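Local coordinates for vacuolar protein sorting protein 36 (Saccharomyces cerevisiae, PDB 2CAY), which serves in the ESCRT-II complex of multivesicular-body sorting, where its N-terminal PH-type (GLUE) domain probably binds lipid and links the complex to membranes, at residues Gly39-Lys44 / Gln113-Lys118; Leu48-Gly53 / Ile62-Asp67; Tyr84-Ser89 / Arg97-Phe102; Ile32-Ser37 / Arg54-Ser59. All blocks are in the same frame, centred on the assembly; numbering follows the deposited sequence.

Contact 1 (Gly39-Lys44 / Gln113-Lys118); sequences GLYHGK and QLSFRK. With SO4 (sulfate ion), chain C.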
# COMPACT_ATOMS: atom_id res chain seq x y z
N GLY A 39 2.05 18.19 -9.07
CA GLY A 39 0.64 18.43 -9.35
C GLY A 39 -0.17 18.16 -8.09
O GLY A 39 0.27 17.39 -7.20
N LEU A 40 -1.35 18.77 -8.01
CA LEU A 40 -2.20 18.66 -6.82
C LEU A 40 -3.39 17.78 -7.07
O LEU A 40 -3.90 17.74 -8.20
CB LEU A 40 -2.67 20.05 -6.36
CG LEU A 40 -1.62 21.11 -6.03
CD1 LEU A 40 -2.31 22.41 -5.50
CD2 LEU A 40 -0.55 20.59 -5.00
N TYR A 41 -3.81 17.07 -6.02
CA TYR A 41 -5.05 16.29 -6.00
C TYR A 41 -5.90 16.75 -4.83
O TYR A 41 -5.40 17.11 -3.75
CB TYR A 41 -4.77 14.79 -5.80
CG TYR A 41 -4.32 14.11 -7.05
CD1 TYR A 41 -5.18 13.21 -7.72
CD2 TYR A 41 -3.03 14.34 -7.58
CE1 TYR A 41 -4.77 12.57 -8.89
CE2 TYR A 41 -2.62 13.69 -8.76
CZ TYR A 41 -3.50 12.81 -9.39
OH TYR A 41 -3.10 12.17 -10.54
N HIS A 42 -7.20 16.76 -5.05
CA HIS A 42 -8.12 16.92 -3.95
C HIS A 42 -8.91 15.63 -3.88
O HIS A 42 -9.67 15.31 -4.81
CB HIS A 42 -9.06 18.12 -4.12
CG HIS A 42 -9.85 18.40 -2.88
ND1 HIS A 42 -9.25 18.76 -1.68
CD2 HIS A 42 -11.17 18.30 -2.62
CE1 HIS A 42 -10.17 18.89 -0.75
NE2 HIS A 42 -11.35 18.61 -1.29
N GLY A 43 -8.73 14.88 -2.79
CA GLY A 43 -9.14 13.48 -2.72
C GLY A 43 -8.48 12.71 -3.84
O GLY A 43 -7.28 12.89 -4.11
N LYS A 44 -9.26 11.86 -4.53
CA LYS A 44 -8.73 11.07 -5.63
C LYS A 44 -8.60 11.84 -6.96
O LYS A 44 -8.04 11.31 -7.90
CB LYS A 44 -9.56 9.79 -5.86
CG LYS A 44 -9.81 9.00 -4.59
CD LYS A 44 -10.67 7.80 -4.87
CE LYS A 44 -10.85 6.97 -3.62
NZ LYS A 44 -11.67 5.78 -3.91
N GLN A 113 -3.41 15.33 -2.08
CA GLN A 113 -2.16 14.65 -2.49
C GLN A 113 -1.27 15.61 -3.24
O GLN A 113 -1.75 16.43 -4.03
CB GLN A 113 -2.41 13.45 -3.39
CG GLN A 113 -3.66 12.61 -3.05
CD GLN A 113 -3.81 11.45 -4.02
OE1 GLN A 113 -2.83 10.72 -4.26
NE2 GLN A 113 -5.01 11.29 -4.61
N LEU A 114 0.03 15.43 -3.06
CA LEU A 114 1.05 16.06 -3.88
C LEU A 114 1.60 14.97 -4.81
O LEU A 114 1.99 13.88 -4.33
CB LEU A 114 2.18 16.58 -2.98
CG LEU A 114 1.72 17.44 -1.81
CD1 LEU A 114 2.98 17.93 -1.02
CD2 LEU A 114 0.89 18.63 -2.27
N SER A 115 1.63 15.23 -6.11
CA SER A 115 2.10 14.21 -7.01
C SER A 115 3.42 14.62 -7.65
O SER A 115 3.51 15.70 -8.27
CB SER A 115 1.01 13.87 -8.05
OG SER A 115 1.45 12.81 -8.90
N PHE A 116 4.45 13.78 -7.50
CA PHE A 116 5.82 14.18 -7.91
C PHE A 116 6.23 13.68 -9.30
O PHE A 116 6.62 12.53 -9.44
CB PHE A 116 6.87 13.76 -6.87
CG PHE A 116 6.63 14.32 -5.49
CD1 PHE A 116 7.25 15.53 -5.11
CD2 PHE A 116 5.80 13.68 -4.60
CE1 PHE A 116 7.03 16.08 -3.84
CE2 PHE A 116 5.60 14.21 -3.30
CZ PHE A 116 6.21 15.42 -2.94
N ARG A 117 6.23 14.56 -10.30
CA ARG A 117 6.45 14.10 -11.69
C ARG A 117 7.91 14.06 -12.14
O ARG A 117 8.23 13.44 -13.16
CB ARG A 117 5.62 14.92 -12.70
CG ARG A 117 4.17 14.48 -12.84
CD ARG A 117 3.39 14.69 -11.55
NE ARG A 117 1.97 14.34 -11.69
CZ ARG A 117 0.98 15.20 -11.98
NH1 ARG A 117 1.24 16.47 -12.23
NH2 ARG A 117 -0.27 14.76 -12.04
N LYS A 118 8.79 14.71 -11.41
CA LYS A 118 10.19 14.78 -11.83
C LYS A 118 11.16 14.41 -10.72
O LYS A 118 12.37 14.63 -10.85
CB LYS A 118 10.54 16.19 -12.36
CG LYS A 118 9.96 16.53 -13.75
CD LYS A 118 10.22 15.50 -14.84
CE LYS A 118 9.62 15.99 -16.19
NZ LYS A 118 9.28 14.85 -17.12
S SO4 C . 0.15 11.00 -11.55
O1 SO4 C . -0.43 12.13 -10.85
O2 SO4 C . 1.35 11.40 -12.28
O3 SO4 C . -0.85 10.53 -12.52
O4 SO4 C . 0.56 9.95 -10.66
O HOH W 1 -5.54 9.46 -6.89
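Tyr41 and Ser115, on one face of an antiparallel strand pair, and Arg117 just beyond it form part of an anion pocket. The pocket holds a sulfate, probably from the crystallisation liquor. Its O1 takes the hydroxyl of Tyr41, OH lying 2.7 Å away. Ser115 OG and Arg117 NH2 donate to the same oxygen, while Arg117 NE reaches sulfate O2 at 3.1 Å. The guanidinium meets the ion with its edge. Ser115 can join because OG stands anti to the backbone N (chi1 -177°). Tyr41 CE2, the ring carbon nearer Ser115, rests 3.7 Å from Ser115 CB, and Tyr41 CB lies 3.6 Å from Gln113 CB. The Gln113 amide, its plane 40° from the ring, gives NE2 to Gly43 O in a nearly straight bond of 2.8 Å. A phenylalanine in place of Tyr41 would probably leave O1 without one of its close donors and the anion less firmly seated. Across the sheet, Leu40 and Leu114 lie side by side, with Leu114 packed on Phe124 of helix 122-137. Strand 112-116 runs between strands 38-42 and 97-102, the latter adding Arg97, and Ser95 just before it, to the pocket.

Contact 2 (Leu48-Gly53 / Ile62-Asp67); sequences LQRQRG and IIYIDD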
# COMPACT_ATOMS: atom_id res chain seq x y z
N LEU A 48 -7.65 20.54 -11.48
CA LEU A 48 -7.45 21.01 -12.85
C LEU A 48 -6.74 22.35 -12.83
O LEU A 48 -7.04 23.21 -11.98
CB LEU A 48 -8.80 21.10 -13.58
CG LEU A 48 -9.64 19.82 -13.61
CD1 LEU A 48 -10.86 20.04 -14.49
CD2 LEU A 48 -8.83 18.58 -14.08
N GLN A 49 -5.76 22.53 -13.71
CA GLN A 49 -5.02 23.80 -13.76
C GLN A 49 -4.06 24.02 -12.58
O GLN A 49 -3.49 25.12 -12.41
CB GLN A 49 -5.99 24.99 -13.92
CG GLN A 49 -6.89 24.88 -15.16
CD GLN A 49 -6.11 24.52 -16.41
OE1 GLN A 49 -5.11 25.17 -16.74
NE2 GLN A 49 -6.56 23.48 -17.11
N ARG A 50 -3.87 23.00 -11.75
CA ARG A 50 -2.83 23.08 -10.72
C ARG A 50 -1.99 21.81 -10.81
O ARG A 50 -1.74 21.15 -9.82
CB ARG A 50 -3.42 23.19 -9.31
CG ARG A 50 -4.45 24.36 -9.06
CD ARG A 50 -3.78 25.68 -9.03
NE ARG A 50 -4.76 26.77 -8.93
CZ ARG A 50 -5.48 27.25 -9.95
NH1 ARG A 50 -5.35 26.76 -11.19
NH2 ARG A 50 -6.34 28.26 -9.75
N GLN A 51 -1.57 21.50 -12.03
CA GLN A 51 -0.88 20.27 -12.34
C GLN A 51 0.64 20.36 -12.55
O GLN A 51 1.31 19.33 -12.70
CB GLN A 51 -1.56 19.59 -13.54
CG GLN A 51 -2.92 18.98 -13.15
CD GLN A 51 -2.81 18.03 -11.93
OE1 GLN A 51 -3.43 18.25 -10.91
NE2 GLN A 51 -2.04 16.97 -12.07
N ARG A 52 1.20 21.58 -12.54
CA ARG A 52 2.65 21.76 -12.68
C ARG A 52 3.09 23.03 -11.97
O ARG A 52 2.85 24.16 -12.44
CB ARG A 52 3.08 21.75 -14.14
CG ARG A 52 4.59 21.72 -14.36
CD ARG A 52 4.92 21.70 -15.86
NE ARG A 52 4.31 20.53 -16.52
CZ ARG A 52 3.19 20.56 -17.25
NH1 ARG A 52 2.55 21.71 -17.47
NH2 ARG A 52 2.73 19.42 -17.78
N GLY A 53 3.71 22.81 -10.82
CA GLY A 53 4.18 23.87 -9.96
C GLY A 53 5.36 23.43 -9.11
O GLY A 53 5.71 22.22 -9.07
N ILE A 62 2.61 24.30 3.63
CA ILE A 62 2.99 23.76 2.34
C ILE A 62 2.42 24.70 1.30
O ILE A 62 1.23 25.05 1.35
CB ILE A 62 2.44 22.30 2.12
CG1 ILE A 62 3.16 21.32 3.06
CG2 ILE A 62 2.59 21.90 0.65
CD1 ILE A 62 2.31 20.00 3.42
N ILE A 63 3.25 25.11 0.35
CA ILE A 63 2.87 26.11 -0.62
C ILE A 63 3.07 25.62 -2.02
O ILE A 63 4.14 25.15 -2.38
CB ILE A 63 3.66 27.42 -0.41
CG1 ILE A 63 3.33 28.05 0.97
CG2 ILE A 63 3.43 28.41 -1.61
CD1 ILE A 63 4.34 29.15 1.37
N TYR A 64 2.03 25.71 -2.84
CA TYR A 64 2.13 25.37 -4.26
C TYR A 64 2.25 26.64 -5.09
O TYR A 64 1.35 27.50 -5.03
CB TYR A 64 0.90 24.55 -4.68
CG TYR A 64 0.75 24.36 -6.17
CD1 TYR A 64 1.33 23.26 -6.84
CD2 TYR A 64 0.04 25.30 -6.93
CE1 TYR A 64 1.20 23.12 -8.21
CE2 TYR A 64 -0.09 25.17 -8.30
CZ TYR A 64 0.49 24.07 -8.93
OH TYR A 64 0.36 23.94 -10.28
N ILE A 65 3.34 26.75 -5.86
CA ILE A 65 3.57 27.90 -6.77
C ILE A 65 3.36 27.45 -8.22
O ILE A 65 4.19 26.71 -8.79
CB ILE A 65 5.00 28.53 -6.61
CG1 ILE A 65 5.28 28.95 -5.16
CG2 ILE A 65 5.18 29.70 -7.60
CD1 ILE A 65 4.24 29.92 -4.54
N ASP A 66 2.26 27.90 -8.82
CA ASP A 66 1.92 27.52 -10.18
C ASP A 66 2.99 27.94 -11.20
O ASP A 66 3.45 29.08 -11.18
CB ASP A 66 0.54 28.09 -10.56
CG ASP A 66 -0.02 27.44 -11.80
OD1 ASP A 66 -0.20 26.19 -11.81
OD2 ASP A 66 -0.24 28.18 -12.79
N ASP A 67 3.40 27.03 -12.09
CA ASP A 67 4.43 27.36 -13.06
C ASP A 67 3.91 28.41 -14.06
O ASP A 67 4.62 29.38 -14.34
CB ASP A 67 4.92 26.14 -13.83
CG ASP A 67 5.96 25.31 -13.05
OD1 ASP A 67 6.45 25.73 -11.96
OD2 ASP A 67 6.31 24.22 -13.55
O HOH W 2 -2.41 27.34 -13.83
O HOH W 3 -0.50 24.00 -13.70
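Tyr64 brings its ring obliquely up to the backbone of the 48-53 loop, CE1 coming within 3.5 Å of Gly53 CA. At another ring carbon, Tyr64 CE2, Arg50 CD packs at 3.8 Å, the two side chains crossing at about a right angle. The hydroxyl ends among main-chain atoms, and Arg52 N offers it a weak bond. A firmer link is made by Asp67 N, which donates to a lone pair of Arg52 O at 2.9 Å. Just outside this shell stands Asp66: Tyr64 OH donates to the anti lone pair of Asp66 OD1 at 2.8 Å, which fixes the direction of the hydroxyl. The aspartate CG sits anti to its own backbone N (chi1 -165°), bringing the carboxylate round to the loop. One water joins Asp66 OD2 to Gln49 O, another lies between Asp66 OD1 and Arg52 N, and Lys69 N binds OD2 as well. Arg50 NH1 folds back to Gln49 O at 2.8 Å, above the plane of that carbonyl. An alanine at Tyr64 would probably open a gap beside Gly53 and take from Asp66 OD1 its hydroxyl donor. The loop is thus held directly by one backbone bond and the tyrosine, and through waters by the Asp66 carboxylate, whose several donors are likely to favour its ionised form.

Contact 3 (Tyr84-Ser89 / Arg97-Phe102); sequences YVNYSS and RLILFF. With SO4 (sulfate ion), chain C.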
# COMPACT_ATOMS: atom_id res chain seq x y z
N TYR A 84 -1.78 13.89 9.69
CA TYR A 84 -0.77 12.94 9.21
C TYR A 84 -0.37 13.26 7.79
O TYR A 84 -1.12 13.87 7.05
CB TYR A 84 -1.29 11.47 9.18
CG TYR A 84 -1.95 10.96 10.44
CD1 TYR A 84 -1.23 10.15 11.33
CD2 TYR A 84 -3.29 11.25 10.73
CE1 TYR A 84 -1.82 9.65 12.51
CE2 TYR A 84 -3.90 10.76 11.92
CZ TYR A 84 -3.16 9.95 12.79
OH TYR A 84 -3.74 9.45 13.92
N VAL A 85 0.82 12.80 7.40
CA VAL A 85 1.20 12.73 6.01
C VAL A 85 1.69 11.30 5.77
O VAL A 85 2.27 10.67 6.67
CB VAL A 85 2.24 13.83 5.59
CG1 VAL A 85 1.82 15.19 6.04
CG2 VAL A 85 3.61 13.52 6.16
N ASN A 86 1.43 10.77 4.58
CA ASN A 86 1.81 9.41 4.21
C ASN A 86 2.36 9.38 2.79
O ASN A 86 1.70 9.83 1.88
CB ASN A 86 0.62 8.44 4.30
CG ASN A 86 0.91 7.05 3.67
OD1 ASN A 86 1.81 6.29 4.11
ND2 ASN A 86 0.15 6.72 2.63
N TYR A 87 3.57 8.86 2.62
CA TYR A 87 4.20 8.66 1.31
C TYR A 87 3.72 7.39 0.64
O TYR A 87 3.74 6.32 1.26
CB TYR A 87 5.71 8.59 1.49
CG TYR A 87 6.49 8.40 0.19
CD1 TYR A 87 6.72 9.49 -0.66
CD2 TYR A 87 6.98 7.15 -0.18
CE1 TYR A 87 7.43 9.33 -1.86
CE2 TYR A 87 7.71 6.99 -1.39
CZ TYR A 87 7.92 8.09 -2.22
OH TYR A 87 8.63 7.97 -3.39
N SER A 88 3.39 7.48 -0.65
CA SER A 88 2.96 6.32 -1.45
C SER A 88 3.85 6.26 -2.70
O SER A 88 4.00 7.26 -3.41
CB SER A 88 1.47 6.45 -1.79
OG SER A 88 1.00 5.38 -2.58
N SER A 89 4.49 5.12 -2.95
CA SER A 89 5.69 5.10 -3.82
C SER A 89 5.51 4.96 -5.32
O SER A 89 6.50 4.85 -6.06
CB SER A 89 6.62 3.98 -3.37
OG SER A 89 5.89 2.77 -3.31
N ARG A 97 3.32 9.79 -4.53
CA ARG A 97 2.35 10.74 -3.97
C ARG A 97 2.65 10.96 -2.51
O ARG A 97 3.02 10.02 -1.76
CB ARG A 97 0.93 10.16 -4.05
CG ARG A 97 0.48 9.65 -5.43
CD ARG A 97 0.01 10.77 -6.30
NE ARG A 97 -0.51 10.26 -7.60
CZ ARG A 97 -1.77 9.90 -7.86
NH1 ARG A 97 -2.71 9.97 -6.93
NH2 ARG A 97 -2.07 9.42 -9.09
N LEU A 98 2.49 12.20 -2.08
CA LEU A 98 2.42 12.47 -0.65
C LEU A 98 0.97 12.82 -0.26
O LEU A 98 0.41 13.78 -0.78
CB LEU A 98 3.41 13.56 -0.23
CG LEU A 98 3.44 13.88 1.29
CD1 LEU A 98 4.01 12.69 2.08
CD2 LEU A 98 4.25 15.15 1.58
N ILE A 99 0.38 12.01 0.60
CA ILE A 99 -1.05 12.13 1.01
C ILE A 99 -1.14 12.92 2.32
O ILE A 99 -0.47 12.57 3.29
CB ILE A 99 -1.69 10.72 1.25
CG1 ILE A 99 -1.33 9.71 0.16
CG2 ILE A 99 -3.22 10.80 1.55
CD1 ILE A 99 -1.45 10.22 -1.20
N LEU A 100 -1.90 14.00 2.30
CA LEU A 100 -2.09 14.85 3.49
C LEU A 100 -3.48 14.60 4.10
O LEU A 100 -4.50 14.81 3.42
CB LEU A 100 -1.96 16.34 3.11
CG LEU A 100 -0.75 16.66 2.22
CD1 LEU A 100 -0.72 18.17 1.86
CD2 LEU A 100 0.53 16.23 2.91
N PHE A 101 -3.48 14.22 5.38
CA PHE A 101 -4.71 14.01 6.17
C PHE A 101 -4.99 15.20 7.07
O PHE A 101 -4.09 15.62 7.83
CB PHE A 101 -4.55 12.76 7.03
CG PHE A 101 -4.73 11.48 6.29
CD1 PHE A 101 -5.29 11.46 5.02
CD2 PHE A 101 -4.48 10.28 6.93
CE1 PHE A 101 -5.50 10.27 4.37
CE2 PHE A 101 -4.70 9.07 6.28
CZ PHE A 101 -5.21 9.08 5.00
N PHE A 102 -6.21 15.74 6.99
CA PHE A 102 -6.63 16.89 7.81
C PHE A 102 -7.10 16.47 9.19
O PHE A 102 -7.57 15.36 9.37
CB PHE A 102 -7.78 17.65 7.15
CG PHE A 102 -7.43 18.25 5.82
CD1 PHE A 102 -6.48 19.26 5.74
CD2 PHE A 102 -8.08 17.82 4.67
CE1 PHE A 102 -6.15 19.82 4.50
CE2 PHE A 102 -7.76 18.37 3.42
CZ PHE A 102 -6.79 19.36 3.34
S SO4 C . 0.15 11.00 -11.55
O1 SO4 C . -0.43 12.13 -10.85
O2 SO4 C . 1.35 11.40 -12.28
O3 SO4 C . -0.85 10.53 -12.52
O4 SO4 C . 0.56 9.95 -10.66
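Ser88 and Arg97 are joined by a pair of short, straight backbone bonds, Ser88 N to Arg97 O and Arg97 N to Ser88 O, each 2.8 Å. The hairpin continues through Asn86 and Ile99, whose reciprocal bonds are nearly as short, and reaches Tyr84, where Phe101 N still donates well but the return bond, from Tyr84 N to Phe101 O, is weak at 3.4 Å. Beyond its backbone role, Arg97 presents the edge of its guanidinium to a bound sulfate, NH2 and NE lying 3.1 and 3.3 Å from sulfate O4; its chain bends at chi2 (-81°) to get there, and NH1 is held by Gln113. Packing then divides by face. Val85 and Leu100 lie side by side, Val85 CG1 3.5 Å from Leu100 CD2, and Leu98 CD1 comes obliquely to Val85 CB at 4.1 Å. On the other face, Tyr84 CB meets Phe101 CD2 at 4.1 Å, a patch continued by Tyr84 and Phe101 of the third subunit. Strand 82-88 is the outermost of its sheet within the chain and strand 97-102 lies next to 112-116, while helix 122-137 packs against Val85, Tyr87 and Leu98.

Contact 4 (Ile32-Ser37 / Arg54-Ser59); sequences IFIDQS and RIFLTS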
# COMPACT_ATOMS: atom_id res chain seq x y z
N ILE A 32 12.11 25.53 4.09
CA ILE A 32 12.84 24.35 4.54
C ILE A 32 13.20 23.50 3.33
O ILE A 32 14.33 23.03 3.22
CB ILE A 32 12.01 23.53 5.55
CG1 ILE A 32 11.76 24.35 6.81
CG2 ILE A 32 12.69 22.17 5.88
CD1 ILE A 32 10.75 23.70 7.74
N PHE A 33 12.26 23.31 2.40
CA PHE A 33 12.57 22.46 1.28
C PHE A 33 11.73 22.82 0.07
O PHE A 33 10.64 23.35 0.23
CB PHE A 33 12.37 20.97 1.64
CG PHE A 33 13.26 20.04 0.88
CD1 PHE A 33 14.59 19.86 1.28
CD2 PHE A 33 12.81 19.39 -0.27
CE1 PHE A 33 15.46 19.01 0.53
CE2 PHE A 33 13.67 18.54 -1.00
CZ PHE A 33 14.99 18.36 -0.59
N ILE A 34 12.24 22.55 -1.12
CA ILE A 34 11.48 22.82 -2.35
C ILE A 34 11.61 21.63 -3.32
O ILE A 34 12.67 20.98 -3.39
CB ILE A 34 12.01 24.11 -3.03
CG1 ILE A 34 12.06 25.29 -2.03
CG2 ILE A 34 11.17 24.46 -4.30
CD1 ILE A 34 12.95 26.47 -2.49
N ASP A 35 10.54 21.33 -4.07
CA ASP A 35 10.65 20.37 -5.19
C ASP A 35 9.88 20.96 -6.37
O ASP A 35 9.09 21.88 -6.20
CB ASP A 35 10.09 19.01 -4.78
CG ASP A 35 10.80 17.80 -5.45
OD1 ASP A 35 10.65 16.69 -4.90
OD2 ASP A 35 11.46 17.91 -6.53
N GLN A 36 10.12 20.41 -7.54
CA GLN A 36 9.66 20.94 -8.83
C GLN A 36 8.72 19.94 -9.49
O GLN A 36 8.77 18.72 -9.19
CB GLN A 36 10.86 21.16 -9.77
CG GLN A 36 11.75 22.36 -9.43
CD GLN A 36 12.72 22.05 -8.32
OE1 GLN A 36 13.11 20.89 -8.11
NE2 GLN A 36 13.12 23.09 -7.58
N SER A 37 7.89 20.46 -10.41
CA SER A 37 6.99 19.66 -11.26
C SER A 37 6.02 18.79 -10.44
O SER A 37 5.88 17.59 -10.69
CB SER A 37 7.79 18.76 -12.20
OG SER A 37 8.68 19.50 -13.03
N ARG A 54 6.00 24.39 -8.47
CA ARG A 54 6.99 24.09 -7.46
C ARG A 54 6.26 23.96 -6.13
O ARG A 54 5.25 24.65 -5.88
CB ARG A 54 8.04 25.20 -7.37
CG ARG A 54 9.02 25.18 -8.52
CD ARG A 54 10.20 26.08 -8.20
NE ARG A 54 9.73 27.45 -8.14
CZ ARG A 54 10.45 28.48 -7.70
NH1 ARG A 54 11.70 28.31 -7.26
NH2 ARG A 54 9.90 29.69 -7.70
N ILE A 55 6.77 23.08 -5.28
CA ILE A 55 6.18 22.89 -3.98
C ILE A 55 7.21 23.34 -2.94
O ILE A 55 8.40 22.99 -3.06
CB ILE A 55 5.65 21.41 -3.78
CG1 ILE A 55 4.62 21.32 -2.64
CG2 ILE A 55 6.79 20.41 -3.56
CD1 ILE A 55 3.22 21.86 -3.04
N PHE A 56 6.78 24.17 -1.99
CA PHE A 56 7.66 24.70 -0.93
C PHE A 56 7.15 24.20 0.41
O PHE A 56 5.94 24.31 0.69
CB PHE A 56 7.61 26.24 -0.84
CG PHE A 56 8.27 26.97 -1.96
CD1 PHE A 56 7.77 26.89 -3.27
CD2 PHE A 56 9.37 27.78 -1.72
CE1 PHE A 56 8.38 27.60 -4.33
CE2 PHE A 56 9.99 28.49 -2.77
CZ PHE A 56 9.49 28.40 -4.07
N LEU A 57 8.04 23.71 1.24
CA LEU A 57 7.73 23.45 2.62
C LEU A 57 8.34 24.57 3.45
O LEU A 57 9.56 24.87 3.32
CB LEU A 57 8.31 22.09 3.08
CG LEU A 57 8.16 21.80 4.59
CD1 LEU A 57 6.69 21.40 4.88
CD2 LEU A 57 9.09 20.63 4.93
N THR A 58 7.53 25.17 4.31
CA THR A 58 8.04 26.13 5.27
C THR A 58 7.78 25.59 6.66
O THR A 58 7.10 24.55 6.84
CB THR A 58 7.39 27.56 5.14
OG1 THR A 58 6.08 27.55 5.71
CG2 THR A 58 7.33 28.08 3.70
N SER A 59 8.32 26.29 7.64
CA SER A 59 8.05 26.06 9.03
C SER A 59 6.53 26.07 9.39
O SER A 59 6.15 25.51 10.39
CB SER A 59 8.79 27.13 9.90
OG SER A 59 8.66 28.46 9.37
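Ile34 sits over one face of the Phe56 ring, a bump on a flat plate: its CG1 is 4.1 Å from the ring centroid, 28° off the normal, in a CH-pi contact. With CG1 anti to the carbonyl carbon (chi1 -52°), the branch runs out above the ring, and Ile34 CD1 follows to 3.6 Å from Phe56 CE2. The ring in turn sets its CZ edge over a face of the Arg54 guanidinium, while Arg54 CG lies 4.0 Å from Gln36 CG, the two chains side by side. On the other face, Asp35 CB fits against Ile55 CG2 at 3.8 Å; the aspartate's far end turns away to Ser119. At the Ile32 end of the pair, Ile32 CD1 reaches along the backbone to Ser59 N at 3.6 Å, and its CG2 leans obliquely on a methyl of Leu57. Leu57 O receives both Ile32 N (2.7 Å) and Phe33 N (3.3 Å), so two residues of one strand face a single residue of the other. This is a classic beta bulge, here on the outer strand of the first sheet of a PH-type fold, a few residues before the corner at Gln36 and Ser37 where the chain passes into the second sheet.

Overall arrangement
The four contacts illustrate how chemistry can vary with place in a fold. Contacts 1 and 3 are buried and lie in one sheet, with strands 112-116 and 97-102 as neighbours; both supply donors to the same sulfate and both touch the second subunit. Contacts 2 and 4 belong to the other sheet through adjacent strands 61-66 and 53-58, and are only partly buried, untouched by other chains of the assembly. Contact 4 relies on apolar side chains and backbone bonds, bulged at one end, whereas contact 2 replaces most strand pairing with a carboxylate and waters. Contact 1 bridges the halves, Leu40 reaching Tyr64 and Leu114 reaching Ile55, while contacts 2 and 3 lie on opposite sides of the chain's centre, about 17 Å between centres.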